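Local coordinates for protein deoxyribose-phosphate aldolase (Toxoplasma gondii, PDB 4EIV) that belongs to the deoxyribose-phosphate aldolase family, enzymes built as a closed barrel of eight parallel strands ringed by helices, at residues 166-171 and 200-205; 42-47 and 60-65. All blocks are in the same frame, centred on the assembly; numbering follows the deposited sequence.

Contact 1: residues 166-171 and 200-205; sequences DIISRA and HLISIA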
loop_
_atom_site.group_PDB
_atom_site.type_symbol
_atom_site.label_atom_id
_atom_site.label_comp_id
_atom_site.label_asym_id
_atom_site.label_seq_id
_atom_site.Cartn_x
_atom_site.Cartn_y
_atom_site.Cartn_z
ATOM N N ASP A 166 30.932 0.501 7.190
ATOM C CA ASP A 166 31.087 -0.583 8.159
ATOM C C ASP A 166 30.393 -0.207 9.468
ATOM O O ASP A 166 29.762 -1.064 10.086
ATOM C CB ASP A 166 32.566 -0.899 8.420
ATOM C CG ASP A 166 32.767 -2.036 9.436
ATOM O OD1 ASP A 166 32.304 -3.174 9.179
ATOM O OD2 ASP A 166 33.441 -1.801 10.476
ATOM N N ILE A 167 30.524 1.059 9.880
ATOM C CA ILE A 167 29.906 1.559 11.122
ATOM C C ILE A 167 28.395 1.561 11.046
ATOM O O ILE A 167 27.738 1.079 11.946
ATOM C CB ILE A 167 30.414 2.967 11.506
ATOM C CG1 ILE A 167 31.849 2.872 12.023
ATOM C CG2 ILE A 167 29.531 3.643 12.554
ATOM C CD1 ILE A 167 32.457 4.208 12.382
ATOM N N ILE A 168 27.840 2.083 9.962
ATOM C CA ILE A 168 26.391 2.136 9.789
ATOM C C ILE A 168 25.836 0.721 9.841
ATOM O O ILE A 168 24.852 0.435 10.536
ATOM C CB ILE A 168 26.022 2.772 8.434
ATOM C CG1 ILE A 168 26.556 4.212 8.367
ATOM C CG2 ILE A 168 24.510 2.722 8.220
ATOM C CD1 ILE A 168 26.485 4.843 6.988
ATOM N N SER A 169 26.471 -0.182 9.101
ATOM C CA SER A 169 26.005 -1.555 9.072
ATOM C C SER A 169 26.072 -2.184 10.446
ATOM O O SER A 169 25.126 -2.852 10.874
ATOM C CB SER A 169 26.824 -2.378 8.074
ATOM O OG SER A 169 26.675 -1.868 6.759
ATOM N N ARG A 170 27.189 -1.989 11.153
ATOM C CA ARG A 170 27.317 -2.588 12.488
ATOM C C ARG A 170 26.366 -1.971 13.512
ATOM O O ARG A 170 25.854 -2.672 14.385
ATOM C CB ARG A 170 28.752 -2.508 12.982
ATOM C CG ARG A 170 29.658 -3.444 12.213
ATOM C CD ARG A 170 31.089 -3.319 12.648
ATOM N NE ARG A 170 31.905 -4.360 12.031
ATOM C CZ ARG A 170 32.156 -5.556 12.564
ATOM N NH1 ARG A 170 31.673 -5.898 13.762
ATOM N NH2 ARG A 170 32.898 -6.425 11.885
ATOM N N ALA A 171 26.121 -0.677 13.423
ATOM C CA ALA A 171 25.169 -0.024 14.331
ATOM C C ALA A 171 23.761 -0.596 14.086
ATOM O O ALA A 171 23.033 -0.890 15.032
ATOM C CB ALA A 171 25.184 1.476 14.113
ATOM N N HIS A 200 20.486 1.823 1.497
ATOM C CA HIS A 200 20.915 0.537 0.957
ATOM C C HIS A 200 21.569 -0.348 2.037
ATOM O O HIS A 200 21.220 -1.521 2.196
ATOM C CB HIS A 200 21.861 0.787 -0.236
ATOM C CG HIS A 200 22.393 -0.459 -0.861
ATOM N ND1 HIS A 200 23.731 -0.778 -0.870
ATOM C CD2 HIS A 200 21.755 -1.493 -1.453
ATOM C CE1 HIS A 200 23.899 -1.933 -1.483
ATOM N NE2 HIS A 200 22.717 -2.390 -1.848
ATOM N N LEU A 201 22.469 0.236 2.829
ATOM C CA LEU A 201 23.120 -0.512 3.895
ATOM C C LEU A 201 22.162 -1.004 4.957
ATOM O O LEU A 201 22.260 -2.135 5.426
ATOM C CB LEU A 201 24.246 0.317 4.530
ATOM C CG LEU A 201 25.458 0.600 3.655
ATOM C CD1 LEU A 201 26.509 1.292 4.507
ATOM C CD2 LEU A 201 26.008 -0.693 3.055
ATOM N N ILE A 202 21.244 -0.128 5.356
ATOM C CA ILE A 202 20.256 -0.499 6.341
ATOM C C ILE A 202 19.358 -1.631 5.814
ATOM O O ILE A 202 19.024 -2.570 6.544
ATOM C CB ILE A 202 19.454 0.742 6.790
ATOM C CG1 ILE A 202 20.387 1.654 7.592
ATOM C CG2 ILE A 202 18.257 0.331 7.651
ATOM C CD1 ILE A 202 19.833 3.044 7.883
ATOM N N SER A 203 18.961 -1.538 4.552
ATOM C CA SER A 203 18.140 -2.561 3.924
ATOM C C SER A 203 18.829 -3.909 3.904
ATOM O O SER A 203 18.200 -4.918 4.204
ATOM C CB SER A 203 17.763 -2.144 2.507
ATOM O OG SER A 203 16.922 -0.997 2.519
ATOM N N ILE A 204 20.122 -3.928 3.592
ATOM C CA ILE A 204 20.878 -5.185 3.598
ATOM C C ILE A 204 20.909 -5.769 5.008
ATOM O O ILE A 204 20.686 -6.969 5.219
ATOM C CB ILE A 204 22.315 -4.972 3.135
ATOM C CG1 ILE A 204 22.331 -4.622 1.651
ATOM C CG2 ILE A 204 23.163 -6.227 3.375
ATOM C CD1 ILE A 204 23.692 -4.135 1.192
ATOM N N ALA A 205 21.196 -4.922 5.993
ATOM C CA ALA A 205 21.256 -5.375 7.374
ATOM C C ALA A 205 19.950 -6.012 7.822
ATOM O O ALA A 205 19.930 -7.082 8.450
ATOM C CB ALA A 205 21.628 -4.222 8.305
HETATM O O HOH W 1 24.713 -3.435 5.790
#
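Leu-201 and Ser-169 form the centre of this helix-to-helix contact. Their CA atoms lie 6.0 Å apart. The axes of helices 166-171 and 200-205 come within 9.1 Å and cross at -39°, both running in roughly the same direction.

The apolar contacts are few. Leu-201 CD1 lies 4.2 Å from Ile-168 CB, so one methyl of the leucine meets the branch point of the isoleucine. Leu-201 has CD1 anti to its CA (chi2 -174°), which carries this methyl outward to the other helix. The same isoleucine also reaches the next residue of the other helix: its branch methyl Ile-168 CG2 rests 4.3 Å from Ile-202 CG1. Ser-169 OG also packs beside the leucine, with Leu-201 CD1 at 3.9 Å and CD2 about equally near.

The polar link runs through water. One molecule lies 2.7 Å from Ser-169 OG and donates to Leu-201 O at 2.8 Å. That carbonyl also accepts the helical bond from Ala-205 N, so two donors share it. Ser-169 OG has a second partner, Gly-165 O, one turn back in its own helix. No direct hydrogen bond joins the two segments.

Charges stay on the far side of helix 166-171. Arg-170 NE forms a salt bridge with Asp-166 OD1 (3.1 Å), on the syn side and 28° out of the carboxylate plane. Arg-170 NH1 forms a second salt bridge, with Glu-134 OE2 of helix 130-148.

The pair belongs to the outer helical layer of a TIM barrel, where helices 165-178 and 196-210 lie side by side. Ile-202 touches Leu-157 and Thr-185, in the loops that follow strands 152-156 and 182-184. Helix 130-148 packs on Ala-171, and helix 243-257 on His-200.

Contact 2: residues 42-47 and 60-65; sequences ESVAAV and VSVRPA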
loop_
_atom_site.group_PDB
_atom_site.type_symbol
_atom_site.label_atom_id
_atom_site.label_comp_id
_atom_site.label_asym_id
_atom_site.label_seq_id
_atom_site.Cartn_x
_atom_site.Cartn_y
_atom_site.Cartn_z
ATOM N N GLU A 42 3.181 26.784 21.028
ATOM C CA GLU A 42 2.701 27.398 19.796
ATOM C C GLU A 42 3.285 26.734 18.548
ATOM O O GLU A 42 2.554 26.445 17.592
ATOM C CB GLU A 42 3.000 28.913 19.790
ATOM C CG GLU A 42 2.166 29.767 20.782
ATOM C CD GLU A 42 2.501 29.574 22.272
ATOM O OE1 GLU A 42 1.581 29.798 23.092
ATOM O OE2 GLU A 42 3.654 29.228 22.635
ATOM N N SER A 43 4.589 26.466 18.554
ATOM C CA SER A 43 5.212 25.832 17.385
ATOM C C SER A 43 4.743 24.392 17.241
ATOM O O SER A 43 4.486 23.923 16.123
ATOM C CB SER A 43 6.740 25.914 17.431
ATOM O OG SER A 43 7.275 25.126 18.474
ATOM N N VAL A 44 4.622 23.694 18.369
ATOM C CA VAL A 44 4.156 22.312 18.358
ATOM C C VAL A 44 2.697 22.250 17.888
ATOM O O VAL A 44 2.345 21.411 17.061
ATOM C CB VAL A 44 4.375 21.621 19.728
ATOM C CG1 VAL A 44 3.690 20.258 19.786
ATOM C CG2 VAL A 44 5.866 21.488 20.012
ATOM N N ALA A 45 1.865 23.167 18.375
ATOM C CA ALA A 45 0.473 23.208 17.953
ATOM C C ALA A 45 0.372 23.413 16.441
ATOM O O ALA A 45 -0.432 22.767 15.779
ATOM C CB ALA A 45 -0.284 24.319 18.689
ATOM N N ALA A 46 1.188 24.316 15.894
ATOM C CA ALA A 46 1.125 24.624 14.458
ATOM C C ALA A 46 1.445 23.395 13.604
ATOM O O ALA A 46 0.766 23.092 12.629
ATOM C CB ALA A 46 2.065 25.783 14.110
ATOM N N VAL A 47 2.475 22.671 14.002
ATOM C CA VAL A 47 2.874 21.466 13.289
ATOM C C VAL A 47 1.784 20.402 13.396
ATOM O O VAL A 47 1.418 19.766 12.403
ATOM C CB VAL A 47 4.209 20.939 13.851
ATOM C CG1 VAL A 47 4.485 19.545 13.365
ATOM C CG2 VAL A 47 5.340 21.898 13.493
ATOM N N VAL A 60 3.699 12.695 14.908
ATOM C CA VAL A 60 4.595 13.803 15.171
ATOM C C VAL A 60 5.660 13.311 16.138
ATOM O O VAL A 60 5.359 12.540 17.057
ATOM C CB VAL A 60 3.834 15.037 15.752
ATOM C CG1 VAL A 60 3.115 14.695 17.066
ATOM C CG2 VAL A 60 4.764 16.238 15.902
ATOM N N SER A 61 6.897 13.739 15.896
ATOM C CA SER A 61 8.026 13.455 16.757
ATOM C C SER A 61 8.348 14.677 17.596
ATOM O O SER A 61 8.646 15.738 17.058
ATOM C CB SER A 61 9.279 13.071 15.960
ATOM O OG SER A 61 9.087 11.878 15.212
ATOM N N VAL A 62 8.298 14.517 18.908
ATOM C CA VAL A 62 8.653 15.597 19.829
ATOM C C VAL A 62 9.527 15.074 20.949
ATOM O O VAL A 62 9.598 13.875 21.182
ATOM C CB VAL A 62 7.386 16.246 20.484
ATOM C CG1 VAL A 62 6.556 17.001 19.443
ATOM C CG2 VAL A 62 6.566 15.189 21.192
ATOM N N ARG A 63 10.163 15.988 21.679
ATOM C CA ARG A 63 10.866 15.601 22.901
ATOM C C ARG A 63 9.800 15.245 23.956
ATOM O O ARG A 63 8.638 15.691 23.861
ATOM C CB ARG A 63 11.737 16.730 23.454
ATOM C CG ARG A 63 12.746 17.294 22.514
ATOM C CD ARG A 63 13.799 16.292 22.016
ATOM N NE ARG A 63 14.779 17.138 21.371
ATOM C CZ ARG A 63 15.787 17.759 22.002
ATOM N NH1 ARG A 63 16.095 17.455 23.256
ATOM N NH2 ARG A 63 16.523 18.638 21.348
ATOM N N PRO A 64 10.167 14.447 24.973
ATOM C CA PRO A 64 9.233 14.083 26.024
ATOM C C PRO A 64 8.487 15.289 26.624
ATOM O O PRO A 64 7.314 15.154 26.963
ATOM C CB PRO A 64 10.131 13.384 27.037
ATOM C CG PRO A 64 11.151 12.731 26.180
ATOM C CD PRO A 64 11.440 13.708 25.108
ATOM N N ALA A 65 9.129 16.459 26.691
ATOM C CA ALA A 65 8.515 17.682 27.268
ATOM C C ALA A 65 7.210 18.142 26.627
ATOM O O ALA A 65 6.475 18.904 27.242
ATOM C CB ALA A 65 9.503 18.833 27.250
#
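Helix 42-47 runs roughly antiparallel to strand 60-62, with CA separations of 8.2 Å between Val-44 and Val-62 and 8.1 Å between Val-47 and Val-60. Both belong to a beta-alpha-beta unit of the TIM barrel, made of strand 30-34, helix 41-52 and strand 59-62.

Four buried valines carry the contact, in two pairs. No hydrogen bond joins the segments, so methyl groups do all the touching. Val-44 and Val-47 are three residues apart and project from one side of the helix. Val-60 and Val-62 are two apart and project from the helix-facing side of the strand. The residue between them, Ser-61, faces the other way, and its OG hydrogen-bonds Glu-118 OE2 on strand 116-120.

In the first pair, Val-44 CG1 meets Val-62 CG1 at 4.4 Å, methyl to methyl. This is a loose touch. Ile-70 of helix 67-74 adds to it, resting on both valines and on Val-60. Val-32 of the preceding strand does the same at the other end, touching Val-47 and Val-60.

The second pair is slightly closer. Val-47 and Val-60 cross at a slant, each offering one branch. On the helix, Val-47 CG1 is anti to the backbone N (chi1 167°), which carries it toward Val-60. On the strand, CG2 of Val-60 takes that same place, leaving CG1 between N and the carbonyl carbon. These two methyls, Val-47 CG1 and Val-60 CG2, meet at 4.2 Å.

From the N terminus, contact 2 comes first. It closes a loop of 12 residues, which holds the end of helix 41-52 and the turn into strand 59-62. It fastens an early outer helix to the barrel wall. The chain then passes through several more strands and helices before contact 1 opens. That contact closes a longer loop of 28 residues, with strand 182-184 inside it. It joins two outer helices to each other. The contacts are in series, so they neither nest nor cross. They lie on opposite sides of the chain's centre. Their own centres are 30 Å apart, and their nearest atoms about 16 Å.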